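PDB 6KXD: ketosynthase from Streptomyces sp. MSC090213JE08, which probably serves as the chain length factor of the ketosynthase/chain length factor pair that extends the acyl chain in ishigamide biosynthesis, a highly reducing type II polyketide pathway. Local coordinates for residues G176-G181 against L325-A330; S334-A339 against V357-R362; A197-V202 against L237-E242; T19-G24 against L249-S254. All coordinates share one frame; numbering follows the deposited sequence.

Contact 1 of 4, residues G176-G181 against L325-A330; sequences GGRVSG and LGDTGA. With EDO (1,2-ethanediol), chain D.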
loop_
_atom_site.group_PDB
_atom_site.type_symbol
_atom_site.label_atom_id
_atom_site.label_comp_id
_atom_site.label_asym_id
_atom_site.label_seq_id
_atom_site.Cartn_x
_atom_site.Cartn_y
_atom_site.Cartn_z
ATOM N N GLY B 176 -3.814 6.111 -1.036
ATOM C CA GLY B 176 -4.958 6.770 -0.440
ATOM C C GLY B 176 -4.943 8.257 -0.650
ATOM O O GLY B 176 -5.889 8.953 -0.276
ATOM N N GLY B 177 -3.853 8.800 -1.196
ATOM C CA GLY B 177 -3.819 10.208 -1.462
ATOM C C GLY B 177 -3.956 11.038 -0.195
ATOM O O GLY B 177 -3.231 10.849 0.786
ATOM N N ARG B 178 -4.890 12.004 -0.174
ATOM C CA ARG B 178 -4.946 12.889 0.965
ATOM C C ARG B 178 -5.226 12.175 2.297
ATOM O O ARG B 178 -4.876 12.714 3.346
ATOM C CB ARG B 178 -6.036 13.928 0.764
ATOM C CG ARG B 178 -5.828 14.756 -0.473
ATOM C CD ARG B 178 -6.401 16.141 -0.249
ATOM N NE ARG B 178 -6.458 16.789 -1.533
ATOM C CZ ARG B 178 -7.393 16.542 -2.454
ATOM N NH1 ARG B 178 -8.453 15.790 -2.161
ATOM N NH2 ARG B 178 -7.274 17.079 -3.658
ATOM N N VAL B 179 -5.855 10.998 2.273
ATOM C CA VAL B 179 -6.179 10.320 3.521
ATOM C C VAL B 179 -5.019 9.402 3.916
ATOM O O VAL B 179 -5.108 8.766 4.970
ATOM C CB VAL B 179 -7.474 9.530 3.477
ATOM C CG1 VAL B 179 -8.628 10.472 3.216
ATOM C CG2 VAL B 179 -7.409 8.372 2.489
ATOM N N SER B 180 -3.998 9.280 3.050
ATOM C CA SER B 180 -3.025 8.192 3.198
ATOM C C SER B 180 -2.256 8.334 4.529
ATOM O O SER B 180 -1.836 7.320 5.100
ATOM C CB SER B 180 -2.040 8.104 2.023
ATOM O OG SER B 180 -1.241 9.276 2.029
ATOM N N GLY B 181 -1.972 9.554 4.962
ATOM C CA GLY B 181 -1.277 9.752 6.275
ATOM C C GLY B 181 -2.087 9.196 7.428
ATOM O O GLY B 181 -1.544 8.638 8.377
ATOM N N LEU B 325 -0.362 25.840 1.719
ATOM C CA LEU B 325 0.649 24.877 1.181
ATOM C C LEU B 325 0.293 24.346 -0.208
ATOM O O LEU B 325 1.040 23.516 -0.765
ATOM C CB LEU B 325 0.765 23.698 2.136
ATOM C CG LEU B 325 1.215 24.031 3.551
ATOM C CD1 LEU B 325 1.376 22.742 4.348
ATOM C CD2 LEU B 325 2.493 24.838 3.534
ATOM N N GLY B 326 -0.816 24.782 -0.786
ATOM C CA GLY B 326 -1.359 24.133 -1.924
ATOM C C GLY B 326 -1.944 22.789 -1.553
ATOM O O GLY B 326 -1.999 22.413 -0.368
ATOM N N ASP B 327 -2.399 22.077 -2.578
ATOM C CA ASP B 327 -2.893 20.745 -2.453
ATOM C C ASP B 327 -1.666 19.851 -2.364
ATOM O O ASP B 327 -0.989 19.690 -3.380
ATOM C CB ASP B 327 -3.794 20.340 -3.625
ATOM C CG ASP B 327 -4.374 18.938 -3.507
ATOM O OD1 ASP B 327 -4.112 18.266 -2.486
ATOM O OD2 ASP B 327 -5.094 18.524 -4.412
ATOM N N THR B 328 -1.331 19.392 -1.147
ATOM C CA THR B 328 -0.095 18.618 -0.970
ATOM C C THR B 328 -0.356 17.124 -1.138
ATOM O O THR B 328 0.526 16.288 -0.874
ATOM C CB THR B 328 0.545 18.913 0.389
ATOM O OG1 THR B 328 -0.383 18.576 1.438
ATOM C CG2 THR B 328 0.949 20.361 0.488
ATOM N N GLY B 329 -1.535 16.743 -1.633
ATOM C CA GLY B 329 -1.703 15.366 -2.034
ATOM C C GLY B 329 -1.552 14.451 -0.832
ATOM O O GLY B 329 -2.144 14.696 0.227
ATOM N N ALA B 330 -0.750 13.390 -0.981
ATOM C CA ALA B 330 -0.592 12.400 0.062
ATOM C C ALA B 330 -0.003 13.021 1.331
ATOM O O ALA B 330 -0.148 12.418 2.401
ATOM C CB ALA B 330 0.243 11.227 -0.400
HETATM C C1 EDO D . -12.670 15.182 -4.200
HETATM O O1 EDO D . -11.443 15.738 -3.658
HETATM C C2 EDO D . -13.103 15.596 -5.612
HETATM O O2 EDO D . -14.487 15.902 -5.463
HETATM O O HOH W 1 -2.341 12.232 3.842
#
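Arg-178 reaches from the 3-10 turn that leads into helix 180-193 to Asp-327 in the loop before helix 332-344. Its CB and CG pass Gly-329 O, CG coming to 3.8 Å of it. The chain bends at chi2 (-149°), carrying CD past Asp-327 OD1 and turning the guanidinium edge to the carboxylate. NE then donates to Asp-327 OD1 at 2.9 Å and NH2 to Asp-327 OD2 at 2.7 Å, the latter nearly straight (172°): a side-on, two-nitrogen salt bridge between planes 32° apart. NH1 gives a hydrogen bond to Val-360 O and a weak one to 1,2-ethanediol. Asp-327 OD1 also accepts from Gly-329 N (3.1 Å) on the opposite face of the carboxylate, closing an Asx turn. Nearby, Ala-330 CA makes a CA-H...O contact of 3.1 Å with Gly-177 O, which Ser-180 OG also grips. Replacing Arg-178 by a leucine would probably leave the buried Asp-327 carboxylate without its countercharge and Val-360 O without this donor. By sequence motif Arg-178 probably stands where related ketosynthases carry their nucleophilic cysteine; an ion pair with Asp-327 fills that place here, consistent with a non-condensing partner.

Contact 2 of 4, residues S334-A339 against V357-R362; sequences SFQIAA and VCAVDR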
loop_
_atom_site.group_PDB
_atom_site.type_symbol
_atom_site.label_atom_id
_atom_site.label_comp_id
_atom_site.label_asym_id
_atom_site.label_seq_id
_atom_site.Cartn_x
_atom_site.Cartn_y
_atom_site.Cartn_z
ATOM N N SER B 334 -0.516 14.330 6.980
ATOM C CA SER B 334 0.656 14.434 7.812
ATOM C C SER B 334 0.973 15.909 8.097
ATOM O O SER B 334 1.333 16.272 9.215
ATOM C CB SER B 334 1.818 13.693 7.160
ATOM O OG SER B 334 1.515 12.334 7.071
ATOM N N PHE B 335 0.850 16.759 7.086
ATOM C CA PHE B 335 1.034 18.190 7.267
ATOM C C PHE B 335 -0.040 18.710 8.214
ATOM O O PHE B 335 0.269 19.508 9.082
ATOM C CB PHE B 335 1.010 18.939 5.961
ATOM C CG PHE B 335 2.232 18.779 5.111
ATOM C CD1 PHE B 335 3.382 18.201 5.624
ATOM C CD2 PHE B 335 2.241 19.245 3.827
ATOM C CE1 PHE B 335 4.514 18.075 4.838
ATOM C CE2 PHE B 335 3.367 19.107 3.037
ATOM C CZ PHE B 335 4.507 18.564 3.567
ATOM N N GLN B 336 -1.234 18.108 8.165
ATOM C CA GLN B 336 -2.313 18.563 9.048
ATOM C C GLN B 336 -2.010 18.264 10.523
ATOM O O GLN B 336 -2.160 19.145 11.383
ATOM C CB GLN B 336 -3.643 17.960 8.619
ATOM C CG GLN B 336 -4.093 18.555 7.310
ATOM C CD GLN B 336 -5.170 17.703 6.711
ATOM O OE1 GLN B 336 -5.019 17.123 5.658
ATOM N NE2 GLN B 336 -6.275 17.623 7.409
ATOM N N ILE B 337 -1.569 17.036 10.782
ATOM C CA ILE B 337 -1.177 16.609 12.077
ATOM C C ILE B 337 0.022 17.452 12.520
ATOM O O ILE B 337 0.027 17.963 13.605
ATOM C CB ILE B 337 -0.899 15.105 12.109
ATOM C CG1 ILE B 337 -2.179 14.290 11.889
ATOM C CG2 ILE B 337 -0.238 14.768 13.423
ATOM C CD1 ILE B 337 -1.948 12.827 11.706
ATOM N N ALA B 338 1.029 17.609 11.671
ATOM C CA ALA B 338 2.189 18.459 11.986
ATOM C C ALA B 338 1.781 19.908 12.293
ATOM O O ALA B 338 2.361 20.506 13.214
ATOM C CB ALA B 338 3.211 18.415 10.900
ATOM N N ALA B 339 0.825 20.472 11.549
ATOM C CA ALA B 339 0.359 21.818 11.821
ATOM C C ALA B 339 -0.240 21.885 13.234
ATOM O O ALA B 339 -0.029 22.858 13.947
ATOM C CB ALA B 339 -0.603 22.280 10.771
ATOM N N VAL B 357 -8.229 16.135 12.894
ATOM C CA VAL B 357 -7.734 16.345 11.527
ATOM C C VAL B 357 -8.620 15.506 10.606
ATOM O O VAL B 357 -9.025 14.449 10.957
ATOM C CB VAL B 357 -6.244 16.005 11.371
ATOM C CG1 VAL B 357 -5.414 16.800 12.345
ATOM C CG2 VAL B 357 -5.949 14.534 11.487
ATOM N N CYS B 358 -8.981 16.060 9.461
ATOM C CA CYS B 358 -9.911 15.427 8.605
ATOM C C CYS B 358 -9.335 15.547 7.188
ATOM O O CYS B 358 -8.764 16.598 6.829
ATOM C CB CYS B 358 -11.268 16.149 8.672
ATOM S SG CYS B 358 -12.435 15.354 7.547
ATOM N N ALA B 359 -9.498 14.505 6.383
ATOM C CA ALA B 359 -9.140 14.603 4.977
ATOM C C ALA B 359 -10.140 13.829 4.136
ATOM O O ALA B 359 -10.754 12.896 4.610
ATOM C CB ALA B 359 -7.761 14.086 4.725
ATOM N N VAL B 360 -10.254 14.296 2.885
ATOM C CA VAL B 360 -11.061 13.687 1.832
ATOM C C VAL B 360 -10.197 13.561 0.588
ATOM O O VAL B 360 -9.373 14.365 0.312
ATOM C CB VAL B 360 -12.329 14.513 1.546
ATOM C CG1 VAL B 360 -13.149 14.581 2.808
ATOM C CG2 VAL B 360 -12.018 15.922 1.040
ATOM N N ASP B 361 -10.424 12.477 -0.125
ATOM C CA ASP B 361 -9.634 12.172 -1.244
ATOM C C ASP B 361 -10.579 12.004 -2.426
ATOM O O ASP B 361 -11.753 11.599 -2.274
ATOM C CB ASP B 361 -8.782 10.955 -0.938
ATOM C CG ASP B 361 -7.825 10.641 -2.069
ATOM O OD1 ASP B 361 -6.908 11.461 -2.272
ATOM O OD2 ASP B 361 -8.035 9.607 -2.749
ATOM N N ARG B 362 -10.069 12.307 -3.621
ATOM C CA ARG B 362 -10.877 12.184 -4.824
ATOM C C ARG B 362 -11.442 10.772 -4.942
ATOM O O ARG B 362 -12.560 10.605 -5.311
ATOM C CB ARG B 362 -10.078 12.496 -6.093
ATOM C CG ARG B 362 -10.793 12.037 -7.359
ATOM C CD ARG B 362 -10.603 12.941 -8.555
ATOM N NE ARG B 362 -9.389 13.730 -8.471
ATOM C CZ ARG B 362 -8.170 13.257 -8.645
ATOM N NH1 ARG B 362 -7.954 11.952 -8.684
ATOM N NH2 ARG B 362 -7.173 14.106 -8.800
#
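Gln-336 reaches from helix 334-339 to the backbone of strand 357-360, while its neighbour Ile-337 meets Val-357 crosswise. Helix and strand run nearly antiparallel, their axes 8.5 Å apart. With CG anti to the carbonyl carbon (chi1 -70°) and the chain extended beyond it, the glutamine places its amide beside Cys-358. NE2 donates to Cys-358 O at 2.8 Å; the acceptor lies close to the amide plane, whereas seen from the carbonyl the donor stands well above the plane, 46° out of it. The same NE2 also bonds Val-291 O on the adjoining strand, and OE1 takes a hydrogen bond from Ser-332 OG one turn back, which fixes the rotation of the amide. The OE1 end passes 4.2 Å from the Ala-359 methyl, CB, which points toward the helix.

Ile-337 and Val-357 bring their branches together at about a right angle, CG1 of the isoleucine lying 3.8 Å from Val-357 CG2. The valine has CG1 anti to its carbonyl carbon (chi1 -56°), which leaves CG2 between the backbone N and the carbonyl carbon; Val-357 CG1 lies 4.1 Å from both Ile-337 CG1 and Gln-336 O. A leucine in place of Gln-336 would probably leave Cys-358 O and Ser-332 OG without this amide partner in the buried interface. Here the helix meets the strand through an aliphatic contact beside one buried amide, which spends donor and acceptor alike on protein atoms.

Contact 3 of 4, residues A197-V202 against L237-E242; sequences ATKYLV and LVEQAE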
loop_
_atom_site.group_PDB
_atom_site.type_symbol
_atom_site.label_atom_id
_atom_site.label_comp_id
_atom_site.label_asym_id
_atom_site.label_seq_id
_atom_site.Cartn_x
_atom_site.Cartn_y
_atom_site.Cartn_z
ATOM N N ALA B 197 5.342 -3.984 16.248
ATOM C CA ALA B 197 6.294 -2.903 16.346
ATOM C C ALA B 197 6.082 -2.248 17.708
ATOM O O ALA B 197 4.972 -2.225 18.176
ATOM C CB ALA B 197 6.076 -1.901 15.219
ATOM N N THR B 198 7.158 -1.737 18.309
ATOM C CA THR B 198 7.105 -0.931 19.541
ATOM C C THR B 198 7.133 0.560 19.195
ATOM O O THR B 198 6.728 1.394 19.970
ATOM C CB THR B 198 8.288 -1.307 20.444
ATOM O OG1 THR B 198 9.507 -1.009 19.747
ATOM C CG2 THR B 198 8.235 -2.784 20.788
ATOM N N LYS B 199 7.738 0.898 18.058
ATOM C CA LYS B 199 7.802 2.257 17.605
ATOM C C LYS B 199 7.539 2.253 16.090
ATOM O O LYS B 199 7.773 1.264 15.405
ATOM C CB LYS B 199 9.177 2.897 17.778
ATOM C CG LYS B 199 9.692 3.075 19.190
ATOM C CD LYS B 199 10.912 3.979 19.201
ATOM C CE LYS B 199 11.929 3.576 20.247
ATOM N NZ LYS B 199 12.443 2.208 19.956
ATOM N N TYR B 200 7.064 3.381 15.586
ATOM C CA TYR B 200 6.724 3.505 14.186
ATOM C C TYR B 200 7.103 4.872 13.694
ATOM O O TYR B 200 6.863 5.873 14.370
ATOM C CB TYR B 200 5.229 3.336 13.915
ATOM C CG TYR B 200 4.907 2.131 13.092
ATOM C CD1 TYR B 200 5.090 2.116 11.700
ATOM C CD2 TYR B 200 4.439 0.992 13.700
ATOM C CE1 TYR B 200 4.799 0.979 10.961
ATOM C CE2 TYR B 200 4.134 -0.145 12.975
ATOM C CZ TYR B 200 4.302 -0.147 11.600
ATOM O OH TYR B 200 4.011 -1.313 10.970
ATOM N N LEU B 201 7.701 4.890 12.502
ATOM C CA LEU B 201 7.849 6.062 11.681
ATOM C C LEU B 201 6.646 6.058 10.759
ATOM O O LEU B 201 6.462 5.098 10.060
ATOM C CB LEU B 201 9.081 5.974 10.800
ATOM C CG LEU B 201 10.429 6.381 11.343
ATOM C CD1 LEU B 201 11.035 5.231 12.077
ATOM C CD2 LEU B 201 11.335 6.799 10.184
ATOM N N VAL B 202 5.797 7.071 10.872
ATOM C CA VAL B 202 4.519 7.063 10.179
ATOM C C VAL B 202 4.471 8.376 9.435
ATOM O O VAL B 202 4.690 9.457 10.042
ATOM C CB VAL B 202 3.312 7.060 11.126
ATOM C CG1 VAL B 202 1.982 7.040 10.354
ATOM C CG2 VAL B 202 3.374 5.928 12.113
ATOM N N LEU B 237 7.124 10.071 14.794
ATOM C CA LEU B 237 7.578 8.955 15.544
ATOM C C LEU B 237 6.447 8.605 16.512
ATOM O O LEU B 237 6.028 9.467 17.318
ATOM C CB LEU B 237 8.897 9.346 16.227
ATOM C CG LEU B 237 9.707 8.159 16.760
ATOM C CD1 LEU B 237 8.946 7.405 17.800
ATOM C CD2 LEU B 237 10.074 7.215 15.633
ATOM N N VAL B 238 5.885 7.410 16.398
ATOM C CA VAL B 238 4.806 6.932 17.239
ATOM C C VAL B 238 5.300 5.808 18.159
ATOM O O VAL B 238 5.982 4.889 17.727
ATOM C CB VAL B 238 3.615 6.450 16.383
ATOM C CG1 VAL B 238 2.472 5.920 17.218
ATOM C CG2 VAL B 238 3.151 7.582 15.464
ATOM N N GLU B 239 4.899 5.882 19.421
ATOM C CA GLU B 239 5.267 4.897 20.455
ATOM C C GLU B 239 4.015 4.565 21.264
ATOM O O GLU B 239 2.983 5.226 21.119
ATOM C CB GLU B 239 6.346 5.473 21.379
ATOM C CG GLU B 239 7.408 6.239 20.653
ATOM C CD GLU B 239 8.625 6.511 21.500
ATOM O OE1 GLU B 239 9.155 7.620 21.420
ATOM O OE2 GLU B 239 9.028 5.568 22.245
ATOM N N GLN B 240 4.110 3.519 22.083
ATOM C CA GLN B 240 3.068 3.164 23.030
ATOM C C GLN B 240 3.271 4.063 24.246
ATOM O O GLN B 240 4.428 4.334 24.651
ATOM C CB GLN B 240 3.150 1.674 23.371
ATOM C CG GLN B 240 3.187 0.767 22.156
ATOM C CD GLN B 240 1.857 0.113 21.890
ATOM O OE1 GLN B 240 0.886 0.741 21.452
ATOM N NE2 GLN B 240 1.822 -1.177 22.156
ATOM N N ALA B 241 2.170 4.583 24.783
ATOM C CA ALA B 241 2.282 5.642 25.791
ATOM C C ALA B 241 3.122 5.117 26.976
ATOM O O ALA B 241 4.112 5.747 27.365
ATOM C CB ALA B 241 0.897 6.092 26.192
ATOM N N GLU B 242 2.829 3.887 27.396
ATOM C CA GLU B 242 3.557 3.203 28.500
ATOM C C GLU B 242 5.068 3.285 28.266
ATOM O O GLU B 242 5.835 3.714 29.153
ATOM C CB GLU B 242 3.227 1.710 28.611
ATOM C CG GLU B 242 1.756 1.376 28.494
ATOM C CD GLU B 242 1.298 1.085 27.075
ATOM O OE1 GLU B 242 1.866 0.172 26.428
ATOM O OE2 GLU B 242 0.384 1.789 26.615
HETATM O O HOH W 2 6.346 1.886 22.328
#
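Strands 199-202 and 237-240 run antiparallel at 153°, with Tyr-200 and Val-238 as a hydrogen-bonded pair: Tyr-200 N donates to Val-238 O at 2.8 Å and Val-238 N to Tyr-200 O at 2.7 Å, the second almost straight (175°). On the face of Leu-201 and Leu-237, the two side chains slant across each other, Leu-201 CD1 touching Leu-237 CD2 at 4.2 Å. Leu-237 has CG anti to its backbone nitrogen (chi1 -164°), which brings CD2 back over Tyr-200 O, 3.7 Å away. Further along this face, Lys-199 and Glu-239 lie alongside, pointing the same way; the lysine's CD packs against Glu-239 OE2 at 3.9 Å, but NZ remains 5.3 Å from that oxygen. The glutamate is instead held by Thr-23 OG1 and the backbone of Glu-245.

The other face carries Val-202 and Val-238, whose CG2 methyls meet at 3.7 Å, and the base of Tyr-200; helix 180-193 packs over it through Ala-188. Strand 229-240 also pairs antiparallel with strand 20-29, while strand 199-206 runs parallel to 114-119. One strand opposed to both its neighbours in an otherwise parallel set, with helices packed on it, is the pattern of the N-terminal half of the thiolase fold.

Contact 4 of 4, residues T19-G24 against L249-S254; sequences TPVITG and LAAVLS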
loop_
_atom_site.group_PDB
_atom_site.type_symbol
_atom_site.label_atom_id
_atom_site.label_comp_id
_atom_site.label_asym_id
_atom_site.label_seq_id
_atom_site.Cartn_x
_atom_site.Cartn_y
_atom_site.Cartn_z
ATOM N N THR B 19 -2.266 3.243 24.249
ATOM C CA THR B 19 -2.623 4.363 23.370
ATOM C C THR B 19 -1.359 4.837 22.664
ATOM O O THR B 19 -0.318 5.070 23.282
ATOM C CB THR B 19 -3.300 5.536 24.094
ATOM O OG1 THR B 19 -4.610 5.135 24.503
ATOM C CG2 THR B 19 -3.411 6.763 23.217
ATOM N N PRO B 20 -1.388 4.982 21.327
ATOM C CA PRO B 20 -0.217 5.510 20.637
ATOM C C PRO B 20 -0.050 7.006 20.909
ATOM O O PRO B 20 -1.027 7.750 21.003
ATOM C CB PRO B 20 -0.467 5.162 19.168
ATOM C CG PRO B 20 -1.954 5.007 19.047
ATOM C CD PRO B 20 -2.479 4.600 20.416
ATOM N N VAL B 21 1.207 7.407 21.023
ATOM C CA VAL B 21 1.595 8.725 21.222
ATOM C C VAL B 21 2.586 9.079 20.137
ATOM O O VAL B 21 3.445 8.279 19.789
ATOM C CB VAL B 21 2.170 8.973 22.631
ATOM C CG1 VAL B 21 1.074 8.789 23.670
ATOM C CG2 VAL B 21 3.358 8.104 22.970
ATOM N N ILE B 22 2.445 10.309 19.649
ATOM C CA ILE B 22 3.427 10.861 18.823
ATOM C C ILE B 22 4.481 11.520 19.714
ATOM O O ILE B 22 4.139 12.418 20.477
ATOM C CB ILE B 22 2.806 11.887 17.888
ATOM C CG1 ILE B 22 1.784 11.240 16.953
ATOM C CG2 ILE B 22 3.907 12.608 17.168
ATOM C CD1 ILE B 22 1.043 12.273 16.105
ATOM N N THR B 23 5.744 11.137 19.537
ATOM C CA THR B 23 6.847 11.663 20.391
ATOM C C THR B 23 7.840 12.460 19.572
ATOM O O THR B 23 8.809 12.998 20.121
ATOM C CB THR B 23 7.525 10.514 21.138
ATOM O OG1 THR B 23 8.143 9.739 20.113
ATOM C CG2 THR B 23 6.536 9.702 21.935
ATOM N N GLY B 24 7.553 12.640 18.279
ATOM C CA GLY B 24 8.414 13.402 17.445
ATOM C C GLY B 24 7.809 13.545 16.056
ATOM O O GLY B 24 6.966 12.747 15.690
ATOM N N LEU B 249 3.979 14.219 22.523
ATOM C CA LEU B 249 3.484 15.484 22.043
ATOM C C LEU B 249 1.968 15.398 21.897
ATOM O O LEU B 249 1.298 16.417 22.021
ATOM C CB LEU B 249 4.127 15.845 20.697
ATOM C CG LEU B 249 5.643 15.712 20.625
ATOM C CD1 LEU B 249 6.159 16.093 19.241
ATOM C CD2 LEU B 249 6.298 16.579 21.694
ATOM N N ALA B 250 1.447 14.201 21.577
ATOM C CA ALA B 250 0.057 14.035 21.346
ATOM C C ALA B 250 -0.277 12.558 21.411
ATOM O O ALA B 250 0.532 11.705 21.058
ATOM C CB ALA B 250 -0.346 14.621 20.013
ATOM N N ALA B 251 -1.484 12.268 21.871
ATOM C CA ALA B 251 -1.992 10.913 21.920
ATOM C C ALA B 251 -2.986 10.774 20.782
ATOM O O ALA B 251 -3.762 11.674 20.566
ATOM C CB ALA B 251 -2.660 10.604 23.218
ATOM N N VAL B 252 -2.865 9.665 20.041
ATOM C CA VAL B 252 -3.806 9.342 19.001
ATOM C C VAL B 252 -4.971 8.574 19.631
ATOM O O VAL B 252 -4.848 7.408 19.966
ATOM C CB VAL B 252 -3.157 8.529 17.865
ATOM C CG1 VAL B 252 -4.188 8.216 16.805
ATOM C CG2 VAL B 252 -1.948 9.227 17.258
ATOM N N LEU B 253 -6.096 9.273 19.825
ATOM C CA LEU B 253 -7.251 8.733 20.490
ATOM C C LEU B 253 -8.101 7.892 19.537
ATOM O O LEU B 253 -8.736 6.940 19.933
ATOM C CB LEU B 253 -8.062 9.905 21.050
ATOM C CG LEU B 253 -7.354 10.757 22.090
ATOM C CD1 LEU B 253 -8.386 11.588 22.820
ATOM C CD2 LEU B 253 -6.572 9.913 23.077
ATOM N N SER B 254 -8.228 8.319 18.289
ATOM C CA SER B 254 -8.982 7.558 17.343
ATOM C C SER B 254 -8.607 8.002 15.924
ATOM O O SER B 254 -8.171 9.119 15.685
ATOM C CB SER B 254 -10.449 7.735 17.537
ATOM O OG SER B 254 -10.766 9.073 17.266
#
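Ile-22 O receives two backbone N-H groups from the chain entering strand 250-254: Leu-249 N at 2.7 Å and, weakly, Ala-250 N at 3.4 Å. Both residues therefore face one isoleucine, a classic beta bulge. Beyond it the antiparallel pairing is regular, with Ile-22 N donating to Ala-250 O and Val-252 N to Pro-20 O, each at 2.8 Å.

The leucine of the bulge folds along the partner strand: CG, set anti to its carbonyl carbon (chi1 -48°), rests near Ile-22 O, and CD1 reaches Gly-24 N at 3.8 Å. At the far end the Pro-20 ring and Val-252 cross at about a right angle, Pro-20 CG against Val-252 CB at 3.9 Å. Thr-19 brings its methyl, CG2, over Val-252 O at 3.6 Å and beside Ala-251 CB, while its hydroxyl bonds Pro-16 O instead. Val-21 and Ala-251 form a non-hydrogen-bonded pair, CA atoms 4.3 Å apart, with Val-21 CG1 beside the Ala-251 methyl.

Strand 20-29 is flanked on its other edge by strand 229-240, and strand 250-259 by strand 365-373, so this pairing bridges them. The hydrogen bonds between the two segments are all main-chain, and the side chains meet through aliphatic groups: cohesion here rests on backbone bonds plus methyl packing.

The four contacts form two close pairs. Contacts 1 and 2, with centres about 7 Å apart near the centre of the molecule, touch through Arg-178 of contact 1: its backbone N meets Asp-361 OD1 at 3.0 Å, coupling the turn at the head of helix 180-193 to the end of strand 354-360. Contacts 3 and 4, about 9 Å between centres, are tied by the pairing of strand 229-240 with strand 20-29, Leu-237 O lying 2.8 Å from Thr-23 N. The pairs meet where Ile-337 CG2 of contact 2 packs on Ile-22 CD1 of contact 4 at 3.9 Å. Contact 1, probably at the counterpart of a ketosynthase active site, lies about 22 Å from contact 3, centre to centre.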